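Local coordinates for protein putative transcriptional regulator (Streptomyces coelicolor, PDB 2ZB9) that probably binds DNA through a predicted helix-turn-helix motif and regulates transcription as a TetR-family regulator, at residues G89-D94 and L154-P159. Sequence-based numbering, arbitrary orientation.
Sequences GDVRAD and LGQIRP
Gln156 NE2 donates a hydrogen bond to Gly89 O, 2.7 Å long. The other half of the same amide accepts: Val91 N gives its hydrogen to Gln156 OE1 at 3.0 Å. One side-chain amide thus makes a two-point bridge across the backbone of Asp90. The setting is the all-helical C-terminal domain of a TetR-family regulator, where the N-terminus of helix 91-108 meets the loop that follows helix 126-153. Neither bond lies flat. NE2 sits above the carbonyl plane of Gly89, 40° out of it, and Val91 N is tilted 22° from the carbonyl plane of Gln156. CG of Gln156 lies beside its backbone N and anti to the carbonyl carbon (chi1 -44°); beyond CG the chain is extended and carries the amide to the helix start. With an alanine in place of Gln156, Gly89 O and Val91 N would probably lose these mates, and a gap is likely to open beside Val91. Asp90 is the N-cap, and its OD1 accepts from Ala93 N at 2.9 Å. The cap and the glutamine therefore serve different N-H groups of the first turn. Gly155, just before Gln156, closes helix 126-153 in a Schellman motif with positive phi. Val91 also packs on Arg147 and Ala151 of that helix, and Asp94 forms a salt bridge with Arg147, so the two helices meet directly as well. The side chains of Val91 and Gln156 run alongside each other, pointing opposite ways. Val91 CG1 lies 3.9 Å from Gln156 CB, while Val91 CB comes within 3.3 Å of Gln156 OE1.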
loop_
_atom_site.group_PDB
_atom_site.type_symbol
_atom_site.label_atom_id
_atom_site.label_comp_id
_atom_site.label_asym_id
_atom_site.label_seq_id
_atom_site.Cartn_x
_atom_site.Cartn_y
_atom_site.Cartn_z
ATOM N N GLY A 89 8.169 13.911 23.475
ATOM C CA GLY A 89 9.443 14.568 23.250
ATOM C C GLY A 89 10.516 13.591 22.796
ATOM O O GLY A 89 11.683 13.957 22.678
ATOM N N ASP A 90 10.129 12.341 22.558
ATOM C CA ASP A 90 11.064 11.312 22.090
ATOM C C ASP A 90 10.431 10.701 20.840
ATOM O O ASP A 90 9.640 9.763 20.933
ATOM C CB ASP A 90 11.253 10.227 23.160
ATOM C CG ASP A 90 12.286 9.172 22.759
ATOM O OD1 ASP A 90 12.394 8.849 21.557
ATOM O OD2 ASP A 90 12.986 8.648 23.651
ATOM N N VAL A 91 10.785 11.226 19.673
ATOM C CA VAL A 91 10.199 10.741 18.431
ATOM C C VAL A 91 10.391 9.249 18.171
ATOM O O VAL A 91 9.504 8.604 17.625
ATOM C CB VAL A 91 10.708 11.557 17.212
ATOM C CG1 VAL A 91 12.196 11.310 16.985
ATOM C CG2 VAL A 91 9.891 11.200 15.978
ATOM N N ARG A 92 11.525 8.691 18.578
ATOM C CA ARG A 92 11.773 7.270 18.359
ATOM C C ARG A 92 10.790 6.430 19.172
ATOM O O ARG A 92 10.123 5.553 18.635
ATOM C CB ARG A 92 13.210 6.905 18.749
ATOM C CG ARG A 92 13.589 5.458 18.414
ATOM C CD ARG A 92 14.984 5.115 18.936
ATOM N NE ARG A 92 16.001 5.996 18.368
ATOM C CZ ARG A 92 16.797 5.667 17.357
ATOM N NH1 ARG A 92 16.701 4.466 16.800
ATOM N NH2 ARG A 92 17.685 6.539 16.901
ATOM N N ALA A 93 10.700 6.716 20.469
ATOM C CA ALA A 93 9.798 5.990 21.356
ATOM C C ALA A 93 8.341 6.163 20.958
ATOM O O ALA A 93 7.588 5.193 20.915
ATOM C CB ALA A 93 9.996 6.450 22.795
ATOM N N ASP A 94 7.941 7.396 20.664
ATOM C CA ASP A 94 6.556 7.662 20.283
ATOM C C ASP A 94 6.181 6.967 18.976
ATOM O O ASP A 94 5.103 6.379 18.861
ATOM C CB ASP A 94 6.315 9.171 20.160
ATOM C CG ASP A 94 6.566 9.913 21.462
ATOM O OD1 ASP A 94 6.568 9.269 22.536
ATOM O OD2 ASP A 94 6.746 11.147 21.418
ATOM N N LEU A 154 11.631 20.431 16.907
ATOM C CA LEU A 154 12.429 20.260 18.119
ATOM C C LEU A 154 13.848 19.802 17.775
ATOM O O LEU A 154 14.675 19.591 18.662
ATOM C CB LEU A 154 11.786 19.236 19.062
ATOM C CG LEU A 154 10.382 19.520 19.606
ATOM C CD1 LEU A 154 10.030 18.481 20.670
ATOM C CD2 LEU A 154 10.329 20.922 20.206
ATOM N N GLY A 155 14.116 19.632 16.483
ATOM C CA GLY A 155 15.437 19.222 16.037
ATOM C C GLY A 155 15.760 17.736 16.042
ATOM O O GLY A 155 16.919 17.370 15.880
ATOM N N GLN A 156 14.760 16.874 16.205
ATOM C CA GLN A 156 15.016 15.432 16.233
ATOM C C GLN A 156 15.007 14.815 14.838
ATOM O O GLN A 156 15.322 13.645 14.659
ATOM C CB GLN A 156 13.988 14.735 17.124
ATOM C CG GLN A 156 13.732 15.475 18.424
ATOM C CD GLN A 156 13.000 14.638 19.456
ATOM O OE1 GLN A 156 12.056 13.915 19.134
ATOM N NE2 GLN A 156 13.426 14.746 20.709
ATOM N N ILE A 157 14.632 15.619 13.857
ATOM C CA ILE A 157 14.585 15.198 12.467
ATOM C C ILE A 157 15.232 16.339 11.691
ATOM O O ILE A 157 14.964 17.503 11.975
ATOM C CB ILE A 157 13.114 14.995 11.993
ATOM C CG1 ILE A 157 12.542 13.717 12.625
ATOM C CG2 ILE A 157 13.047 14.920 10.458
ATOM C CD1 ILE A 157 11.088 13.437 12.260
ATOM N N ARG A 158 16.095 16.014 10.732
ATOM C CA ARG A 158 16.762 17.054 9.952
ATOM C C ARG A 158 15.712 18.010 9.404
ATOM O O ARG A 158 14.638 17.594 8.984
ATOM C CB ARG A 158 17.606 16.431 8.828
ATOM C CG ARG A 158 18.768 15.600 9.374
ATOM C CD ARG A 158 19.760 15.135 8.306
ATOM N NE ARG A 158 19.241 14.076 7.441
ATOM C CZ ARG A 158 18.690 14.286 6.250
ATOM N NH1 ARG A 158 18.580 15.521 5.778
ATOM N NH2 ARG A 158 18.264 13.261 5.522
ATOM N N PRO A 159 16.009 19.316 9.416
ATOM C CA PRO A 159 15.062 20.323 8.922
ATOM C C PRO A 159 14.694 20.266 7.441
ATOM O O PRO A 159 13.646 20.769 7.043
ATOM C CB PRO A 159 15.717 21.645 9.332
ATOM C CG PRO A 159 17.179 21.320 9.332
ATOM C CD PRO A 159 17.238 19.942 9.934
#